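Local coordinates for protein cellulase (Xanthomonas axonopodis pv. citri, PDB 4W7W) that probably hydrolyses the beta-1,4 linkages of cellulose as a glycoside hydrolase family 5 enzyme and binds cello-oligosaccharides such as cellopentaose, at residues Arg74-Leu79 / Trp134-Leu139; Ile158-Trp163 / Ala206-Ile211; Gly169-Ile174 / Leu212-Asn217. One frame throughout, in Å; residues are numbered along the deposited sequence. Where two conformers were deposited one is given.

Contact 1. Residues Arg74-Leu79 / Trp134-Leu139; sequences RVQPEL and WRRLAL
Gln76 and Arg136 approach each other at about a right angle, the amide plane of one turned 69° from the guanidinium plane of the other. Two donors meet here: Gln76 NE2 lies 3.6 Å from Arg136 NE and equally near Arg136 CD, without bonding to either. Both reach for a third residue, Asp132, whose OD2 accepts from Gln76 NE2 and forms a salt bridge with Arg136 NE. The amide has further ties, to Gly81 O through NE2 and to Trp72 NE1 through OE1, which should fix its rotation. The glutamine can span the gap because CG stands anti to its own backbone N (chi1 -168°) and the chain beyond runs straight. Arg135 NH2 pairs with OD1 of the same Asp132 and sits 3.4 Å above the plane of the Arg136 guanidinium, over its centre; the shared carboxylate probably offsets the two positive charges. Beside this polar cluster the apolar contact is light, with Val75 CG2 4.5 Å from Leu137 CD2. The pairing ties the end of the short helix 72-75 and the loop after it to helix 127-141, a junction of loop and outer helix in an (alpha/beta)8 barrel.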
loop_
_atom_site.group_PDB
_atom_site.type_symbol
_atom_site.label_atom_id
_atom_site.label_comp_id
_atom_site.label_asym_id
_atom_site.label_seq_id
_atom_site.Cartn_x
_atom_site.Cartn_y
_atom_site.Cartn_z
ATOM N N ARG A 74 -13.182 -1.168 -10.893
ATOM C CA ARG A 74 -13.406 -2.559 -11.246
ATOM C C ARG A 74 -14.170 -3.310 -10.164
ATOM O O ARG A 74 -14.953 -4.211 -10.499
ATOM C CB ARG A 74 -12.082 -3.256 -11.585
ATOM C CG ARG A 74 -11.480 -2.706 -12.862
ATOM C CD ARG A 74 -10.174 -3.377 -13.273
ATOM N NE ARG A 74 -9.754 -2.851 -14.569
ATOM C CZ ARG A 74 -8.504 -2.611 -14.948
ATOM N NH1 ARG A 74 -7.468 -2.905 -14.178
ATOM N NH2 ARG A 74 -8.295 -2.070 -16.142
ATOM N N VAL A 75 -13.992 -2.941 -8.887
ATOM C CA VAL A 75 -14.747 -3.604 -7.836
ATOM C C VAL A 75 -16.111 -2.967 -7.596
ATOM O O VAL A 75 -17.006 -3.617 -7.060
ATOM C CB VAL A 75 -13.916 -3.690 -6.534
ATOM C CG1 VAL A 75 -13.945 -2.396 -5.743
ATOM C CG2 VAL A 75 -14.362 -4.863 -5.680
ATOM N N GLN A 76 -16.271 -1.700 -7.976
ATOM C CA GLN A 76 -17.532 -0.967 -7.760
ATOM C C GLN A 76 -17.781 -0.106 -8.976
ATOM O O GLN A 76 -17.398 1.059 -8.990
ATOM C CB GLN A 76 -17.487 -0.123 -6.479
ATOM C CG GLN A 76 -18.859 0.392 -6.083
ATOM C CD GLN A 76 -18.838 1.312 -4.865
ATOM O OE1 GLN A 76 -17.876 2.053 -4.638
ATOM N NE2 GLN A 76 -19.884 1.270 -4.072
ATOM N N PRO A 77 -18.435 -0.684 -10.008
ATOM C CA PRO A 77 -18.534 0.007 -11.295
ATOM C C PRO A 77 -19.443 1.232 -11.332
ATOM O O PRO A 77 -19.392 1.989 -12.299
ATOM C CB PRO A 77 -19.048 -1.075 -12.258
ATOM C CG PRO A 77 -18.867 -2.366 -11.571
ATOM C CD PRO A 77 -18.793 -2.110 -10.107
ATOM N N GLU A 78 -20.242 1.440 -10.291
ATOM C CA GLU A 78 -21.003 2.680 -10.126
ATOM C C GLU A 78 -20.811 3.162 -8.717
ATOM O O GLU A 78 -20.908 2.378 -7.773
ATOM C CB GLU A 78 -22.475 2.437 -10.381
ATOM C CG GLU A 78 -22.793 2.102 -11.820
ATOM C CD GLU A 78 -22.641 3.289 -12.764
ATOM O OE1 GLU A 78 -22.628 4.452 -12.285
ATOM O OE2 GLU A 78 -22.530 3.062 -13.985
ATOM N N LEU A 79 -20.533 4.452 -8.559
ATOM C CA LEU A 79 -20.387 5.011 -7.224
ATOM C C LEU A 79 -21.644 4.741 -6.413
ATOM O O LEU A 79 -22.766 4.827 -6.923
ATOM C CB LEU A 79 -20.130 6.507 -7.279
ATOM C CG LEU A 79 -18.764 6.928 -7.802
ATOM C CD1 LEU A 79 -18.699 8.445 -7.867
ATOM C CD2 LEU A 79 -17.641 6.373 -6.941
ATOM N N TRP A 134 -15.800 1.392 1.209
ATOM C CA TRP A 134 -15.182 0.680 2.307
ATOM C C TRP A 134 -16.167 0.042 3.261
ATOM O O TRP A 134 -15.873 -0.987 3.843
ATOM C CB TRP A 134 -14.155 1.572 3.024
ATOM C CG TRP A 134 -12.830 1.556 2.318
ATOM C CD1 TRP A 134 -12.252 2.553 1.602
ATOM C CD2 TRP A 134 -11.987 0.414 2.180
ATOM N NE1 TRP A 134 -11.077 2.113 1.047
ATOM C CE2 TRP A 134 -10.899 0.797 1.387
ATOM C CE3 TRP A 134 -12.045 -0.896 2.659
ATOM C CZ2 TRP A 134 -9.871 -0.079 1.068
ATOM C CZ3 TRP A 134 -11.032 -1.768 2.333
ATOM C CH2 TRP A 134 -9.959 -1.369 1.555
ATOM N N ARG A 135 -17.352 0.630 3.425
ATOM C CA ARG A 135 -18.433 -0.055 4.136
ATOM C C ARG A 135 -18.683 -1.432 3.511
ATOM O O ARG A 135 -18.756 -2.455 4.206
ATOM C CB ARG A 135 -19.715 0.772 4.092
ATOM C CG ARG A 135 -20.928 0.083 4.701
ATOM C CD ARG A 135 -22.201 0.919 4.593
ATOM N NE ARG A 135 -22.641 1.018 3.211
ATOM C CZ ARG A 135 -23.357 0.097 2.574
ATOM N NH1 ARG A 135 -23.750 -0.995 3.205
ATOM N NH2 ARG A 135 -23.643 0.271 1.285
ATOM N N ARG A 136 -18.813 -1.437 2.197
ATOM C CA ARG A 136 -19.126 -2.668 1.483
ATOM C C ARG A 136 -17.994 -3.683 1.592
ATOM O O ARG A 136 -18.249 -4.866 1.816
ATOM C CB ARG A 136 -19.455 -2.351 0.041
ATOM C CG ARG A 136 -20.738 -1.564 -0.124
ATOM C CD ARG A 136 -20.929 -1.133 -1.552
ATOM N NE ARG A 136 -22.109 -0.305 -1.794
ATOM C CZ ARG A 136 -23.313 -0.792 -2.046
ATOM N NH1 ARG A 136 -23.541 -2.090 -1.959
ATOM N NH2 ARG A 136 -24.306 0.028 -2.330
ATOM N N LEU A 137 -16.748 -3.258 1.410
ATOM C CA LEU A 137 -15.632 -4.183 1.562
ATOM C C LEU A 137 -15.512 -4.679 2.991
ATOM O O LEU A 137 -15.249 -5.863 3.220
ATOM C CB LEU A 137 -14.307 -3.592 1.089
ATOM C CG LEU A 137 -14.194 -3.362 -0.414
ATOM C CD1 LEU A 137 -12.836 -2.752 -0.728
ATOM C CD2 LEU A 137 -14.381 -4.638 -1.205
ATOM N N ALA A 138 -15.740 -3.800 3.970
ATOM C CA ALA A 138 -15.681 -4.218 5.361
ATOM C C ALA A 138 -16.753 -5.272 5.673
ATOM O O ALA A 138 -16.507 -6.212 6.421
ATOM C CB ALA A 138 -15.823 -3.023 6.274
ATOM N N LEU A 139 -17.951 -5.119 5.111
ATOM C CA LEU A 139 -18.988 -6.132 5.306
ATOM C C LEU A 139 -18.560 -7.479 4.748
ATOM O O LEU A 139 -18.909 -8.511 5.315
ATOM C CB LEU A 139 -20.312 -5.686 4.686
ATOM C CG LEU A 139 -21.039 -4.579 5.455
ATOM C CD1 LEU A 139 -22.150 -3.972 4.612
ATOM C CD2 LEU A 139 -21.602 -5.066 6.780
#

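Contact 2. Residues Ile158-Trp163 / Ala206-Ile211; sequences ISAPDW and AKALEI
Helical backbone torsions at Ala160 (phi -62°) and Ala208 (phi -64°) alone set the direction of each CB, and the placing of the two helices turns these methyl groups toward each other. The meeting belongs to the (alpha/beta)8 barrel: it joins the first turn of helix 160-176 to helix 205-209, the helices that follow the fourth and fifth barrel strands. Two small residues let the backbones come close, the CA atoms of Pro161 and Ala208 being only 5.1 Å apart. Ala160 CB stands 3.6 Å from Ala208 CB, a methyl-to-methyl contact with no longer side chain wedged in. Ala208 CB also rests against the peptide that links Ala160 to Pro161, and lies 3.8 Å from Pro161 N. To one side of the alanines the ends of Trp163 and Leu209 approach each other, loosely; the indole nitrogen of Trp163 bonds to Pro186 O, and Leu209 packs on Trp196 and Ala164. The start of the helix is shaped by Ser159 at the N-cap: in the conformer described here, its OG accepts from Asp162 N at 3.1 Å with an N-H...O angle of 155°. Pro161 suits such a first turn, where a backbone N-H is not needed for helix bonding, and its CD lies 4.4 Å from Ala208 CB. Nearer still, Ala208 CB lies 3.5 Å from both Ala160 O and Ala160 C.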
loop_
_atom_site.group_PDB
_atom_site.type_symbol
_atom_site.label_atom_id
_atom_site.label_comp_id
_atom_site.label_asym_id
_atom_site.label_seq_id
_atom_site.Cartn_x
_atom_site.Cartn_y
_atom_site.Cartn_z
ATOM N N ILE A 158 -5.350 16.990 -3.278
ATOM C CA ILE A 158 -6.364 17.229 -2.258
ATOM C C ILE A 158 -5.591 17.706 -1.040
ATOM O O ILE A 158 -4.494 17.200 -0.781
ATOM C CB ILE A 158 -7.231 15.957 -1.997
ATOM C CG1 ILE A 158 -8.283 16.224 -0.919
ATOM C CG2 ILE A 158 -6.369 14.743 -1.667
ATOM C CD1 ILE A 158 -9.372 15.178 -0.861
ATOM N N SER A 159 -6.100 18.696 -0.319
ATOM C CA SER A 159 -5.369 19.206 0.831
ATOM C C SER A 159 -5.288 18.159 1.925
ATOM O O SER A 159 -6.101 17.227 1.973
ATOM C CB SER A 159 -6.032 20.457 1.385
ATOM O OG SER A 159 -7.236 20.112 2.039
ATOM N N ALA A 160 -4.328 18.335 2.817
ATOM C CA ALA A 160 -4.184 17.409 3.922
ATOM C C ALA A 160 -5.422 17.378 4.837
ATOM O O ALA A 160 -5.878 16.298 5.184
ATOM C CB ALA A 160 -2.891 17.649 4.688
ATOM N N PRO A 161 -6.024 18.534 5.177
ATOM C CA PRO A 161 -7.244 18.471 5.995
ATOM C C PRO A 161 -8.445 17.860 5.263
ATOM O O PRO A 161 -9.225 17.116 5.863
ATOM C CB PRO A 161 -7.511 19.953 6.340
ATOM C CG PRO A 161 -6.175 20.607 6.234
ATOM C CD PRO A 161 -5.526 19.916 5.066
ATOM N N ASP A 162 -8.575 18.125 3.965
ATOM C CA ASP A 162 -9.698 17.559 3.222
ATOM C C ASP A 162 -9.518 16.049 3.088
ATOM O O ASP A 162 -10.488 15.294 3.228
ATOM C CB ASP A 162 -9.872 18.201 1.847
ATOM C CG ASP A 162 -10.409 19.617 1.910
ATOM O OD1 ASP A 162 -10.902 20.021 2.970
ATOM O OD2 ASP A 162 -10.374 20.298 0.872
ATOM N N TRP A 163 -8.295 15.598 2.836
ATOM C CA TRP A 163 -8.059 14.162 2.794
ATOM C C TRP A 163 -8.306 13.539 4.171
ATOM O O TRP A 163 -8.917 12.480 4.279
ATOM C CB TRP A 163 -6.649 13.804 2.241
ATOM C CG TRP A 163 -6.422 12.340 2.414
ATOM C CD1 TRP A 163 -5.638 11.752 3.345
ATOM C CD2 TRP A 163 -7.171 11.281 1.791
ATOM N NE1 TRP A 163 -5.823 10.402 3.325
ATOM C CE2 TRP A 163 -6.769 10.091 2.386
ATOM C CE3 TRP A 163 -8.138 11.239 0.780
ATOM C CZ2 TRP A 163 -7.293 8.860 2.013
ATOM C CZ3 TRP A 163 -8.659 10.021 0.411
ATOM C CH2 TRP A 163 -8.238 8.852 1.023
ATOM N N ALA A 206 1.252 15.502 8.802
ATOM C CA ALA A 206 1.477 15.338 10.228
ATOM C C ALA A 206 0.412 16.052 11.047
ATOM O O ALA A 206 -0.194 15.469 11.938
ATOM C CB ALA A 206 2.859 15.868 10.576
ATOM N N LYS A 207 0.183 17.321 10.741
ATOM C CA LYS A 207 -0.780 18.094 11.493
ATOM C C LYS A 207 -2.202 17.651 11.183
ATOM O O LYS A 207 -3.017 17.523 12.091
ATOM C CB LYS A 207 -0.605 19.592 11.198
ATOM C CG LYS A 207 -1.611 20.505 11.846
ATOM C CD LYS A 207 -1.579 20.408 13.367
ATOM C CE LYS A 207 -2.580 21.353 13.998
ATOM N NZ LYS A 207 -2.536 21.268 15.484
ATOM N N ALA A 208 -2.522 17.453 9.914
ATOM C CA ALA A 208 -3.899 17.147 9.553
ATOM C C ALA A 208 -4.359 15.827 10.151
ATOM O O ALA A 208 -5.512 15.685 10.555
ATOM C CB ALA A 208 -4.040 17.097 8.052
ATOM N N LEU A 209 -3.478 14.833 10.194
ATOM C CA LEU A 209 -3.883 13.482 10.565
ATOM C C LEU A 209 -3.870 13.259 12.062
ATOM O O LEU A 209 -4.375 12.236 12.523
ATOM C CB LEU A 209 -3.015 12.452 9.852
ATOM C CG LEU A 209 -3.272 12.442 8.352
ATOM C CD1 LEU A 209 -2.185 11.659 7.644
ATOM C CD2 LEU A 209 -4.641 11.878 7.979
ATOM N N GLU A 210 -3.356 14.208 12.832
ATOM C CA GLU A 210 -3.519 14.158 14.281
ATOM C C GLU A 210 -4.991 14.171 14.727
ATOM O O GLU A 210 -5.317 13.760 15.833
ATOM C CB GLU A 210 -2.728 15.300 14.912
ATOM C CG GLU A 210 -1.271 14.918 14.902
ATOM C CD GLU A 210 -0.283 16.061 15.052
ATOM O OE1 GLU A 210 -0.650 17.154 15.532
ATOM O OE2 GLU A 210 0.907 15.845 14.696
ATOM N N ILE A 211 -5.868 14.648 13.859
ATOM C CA ILE A 211 -7.282 14.754 14.193
ATOM C C ILE A 211 -7.969 13.393 14.177
ATOM O O ILE A 211 -9.050 13.252 14.742
ATOM C CB ILE A 211 -8.047 15.706 13.225
ATOM C CG1 ILE A 211 -8.363 15.027 11.896
ATOM C CG2 ILE A 211 -7.327 17.023 13.023
ATOM C CD1 ILE A 211 -9.010 15.954 10.922
#

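Contact 3. Residues Gly169-Ile174 / Leu212-Asn217; sequences GTITAI and LKDPGN
Asp214 OD1, which lies 3.9 Å from Ile171 CG2, is gripped by two polar partners. Gly216 N donates to Asp214 OD1 over 2.8 Å, and the nitrogen arrives from well above the carboxylate plane, 59° out of it, with an N-H...O angle of 146°. Arg175 NE, one turn of helix beyond Ile171, forms a salt bridge to the same oxygen, while OD2 accepts from Asn218 N. Both ends of the carboxylate are thus held, and its rotation should be well fixed; the neighbouring arginine would probably favour the ionised form. The bond to Gly216 makes an Asx turn, which is combined with a type I beta turn closed by Asn217 N and Asp214 O at 2.9 Å.

Across the contact a single residue, Ile171, does nearly all the work, its two branches splitting the task. Ile171 CG2, placed anti to the backbone N, nestles against the loop: it lies 3.8 Å from Lys213 O, which accepts a hydrogen bond from Gln168 NE2, and 4.5 Å from Pro215 CD. The other branch, beside the backbone N (chi1 -69°), carries Ile171 CD1 to Leu212 CD1 at 4.0 Å. The isoleucine crosses the side chains of both Leu212 and Asp214 at about a right angle. Beneath them, Ile171 and Leu212 both pack on Val185 of strand 183-186. Helix 160-176 is thereby fastened to the loop that leads into strand 219-226, an alpha-to-beta connection at the end of an (alpha/beta)8 barrel that holds the N-termini of its strands.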
loop_
_atom_site.group_PDB
_atom_site.type_symbol
_atom_site.label_atom_id
_atom_site.label_comp_id
_atom_site.label_asym_id
_atom_site.label_seq_id
_atom_site.Cartn_x
_atom_site.Cartn_y
_atom_site.Cartn_z
ATOM N N GLY A 169 -14.084 9.730 7.541
ATOM C CA GLY A 169 -15.372 9.178 7.149
ATOM C C GLY A 169 -15.260 7.711 6.778
ATOM O O GLY A 169 -16.149 6.912 7.067
ATOM N N THR A 170 -14.161 7.351 6.148
ATOM C CA THR A 170 -13.943 5.979 5.747
ATOM C C THR A 170 -13.680 5.061 6.946
ATOM O O THR A 170 -14.237 3.964 7.032
ATOM C CB THR A 170 -12.780 5.956 4.759
ATOM O OG1 THR A 170 -13.127 6.724 3.605
ATOM C CG2 THR A 170 -12.491 4.554 4.304
ATOM N N ILE A 171 -12.827 5.501 7.866
ATOM C CA ILE A 171 -12.572 4.751 9.100
ATOM C C ILE A 171 -13.881 4.521 9.846
ATOM O O ILE A 171 -14.197 3.408 10.266
ATOM C CB ILE A 171 -11.558 5.496 9.978
ATOM C CG1 ILE A 171 -10.169 5.489 9.329
ATOM C CG2 ILE A 171 -11.512 4.914 11.372
ATOM C CD1 ILE A 171 -9.264 6.569 9.886
ATOM N N THR A 172 -14.668 5.572 9.990
ATOM C CA THR A 172 -15.938 5.486 10.690
ATOM C C THR A 172 -16.845 4.466 10.017
ATOM O O THR A 172 -17.476 3.642 10.689
ATOM C CB THR A 172 -16.574 6.875 10.785
ATOM O OG1 THR A 172 -15.735 7.666 11.630
ATOM C CG2 THR A 172 -18.000 6.824 11.312
ATOM N N ALA A 173 -16.945 4.543 8.697
ATOM C CA ALA A 173 -17.791 3.621 7.941
ATOM C C ALA A 173 -17.370 2.173 8.168
ATOM O O ALA A 173 -18.212 1.278 8.340
ATOM C CB ALA A 173 -17.780 3.965 6.465
ATOM N N ILE A 174 -16.074 1.919 8.152
ATOM C CA ILE A 174 -15.577 0.570 8.371
ATOM C C ILE A 174 -15.952 0.111 9.778
ATOM O O ILE A 174 -16.448 -0.998 9.961
ATOM C CB ILE A 174 -14.055 0.505 8.154
ATOM C CG1 ILE A 174 -13.739 0.680 6.652
ATOM C CG2 ILE A 174 -13.462 -0.790 8.712
ATOM C CD1 ILE A 174 -12.280 1.005 6.354
ATOM N N LEU A 212 -7.384 12.393 13.514
ATOM C CA LEU A 212 -8.129 11.169 13.281
ATOM C C LEU A 212 -8.399 10.383 14.542
ATOM O O LEU A 212 -7.552 10.293 15.420
ATOM C CB LEU A 212 -7.404 10.240 12.326
ATOM C CG LEU A 212 -7.280 10.692 10.886
ATOM C CD1 LEU A 212 -6.616 9.574 10.101
ATOM C CD2 LEU A 212 -8.612 11.017 10.253
ATOM N N LYS A 213 -9.583 9.785 14.570
ATOM C CA LYS A 213 -9.986 8.889 15.636
ATOM C C LYS A 213 -10.483 7.588 15.039
ATOM O O LYS A 213 -11.316 7.577 14.133
ATOM C CB LYS A 213 -11.096 9.519 16.486
ATOM C CG LYS A 213 -10.680 10.786 17.226
ATOM C CD LYS A 213 -11.859 11.371 17.995
ATOM C CE LYS A 213 -12.615 12.382 17.142
ATOM N NZ LYS A 213 -13.909 12.797 17.756
ATOM N N ASP A 214 -9.970 6.489 15.570
ATOM C CA ASP A 214 -10.449 5.167 15.193
ATOM C C ASP A 214 -11.080 4.542 16.421
ATOM O O ASP A 214 -10.367 4.146 17.346
ATOM C CB ASP A 214 -9.293 4.298 14.724
ATOM C CG ASP A 214 -9.727 2.886 14.365
ATOM O OD1 ASP A 214 -10.946 2.598 14.409
ATOM O OD2 ASP A 214 -8.845 2.061 14.064
ATOM N N PRO A 215 -12.422 4.434 16.443
ATOM C CA PRO A 215 -13.039 3.842 17.629
ATOM C C PRO A 215 -12.689 2.365 17.848
ATOM O O PRO A 215 -12.899 1.854 18.940
ATOM C CB PRO A 215 -14.539 4.047 17.394
ATOM C CG PRO A 215 -14.675 4.155 15.917
ATOM C CD PRO A 215 -13.414 4.810 15.424
ATOM N N GLY A 216 -12.161 1.706 16.817
ATOM C CA GLY A 216 -11.681 0.335 16.929
ATOM C C GLY A 216 -10.220 0.216 17.337
ATOM O O GLY A 216 -9.724 -0.889 17.493
ATOM N N ASN A 217 -9.526 1.356 17.479
ATOM C CA ASN A 217 -8.123 1.377 17.907
ATOM C C ASN A 217 -7.259 0.350 17.182
ATOM O O ASN A 217 -6.534 -0.427 17.817
ATOM C CB ASN A 217 -7.994 1.181 19.423
ATOM C CG ASN A 217 -6.610 1.549 19.935
ATOM O OD1 ASN A 217 -5.848 2.264 19.263
ATOM N ND2 ASN A 217 -6.264 1.037 21.110
#

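In the fold
All three contacts lie in the outer layer of one closed eight-stranded barrel, each 18 to 19 Å from the centre of the chain. Contact 1 closes along the sequence before the others open, whereas contacts 2 and 3 alternate: both use helix 160-176, and 206-211 runs directly into 212-217. Their centres are about 15 Å apart, so this helix is tied near its start and again further along to one continuous piece of chain. Contacts 1 and 3, with centres about 17 Å apart, meet where Trp134 packs on Thr170 and Ile174. Contacts 1 and 2 do not touch. Helices 127-141, 160-176 and 205-209 are thus linked in turn, and contact 1 adds the loop after helix 72-75.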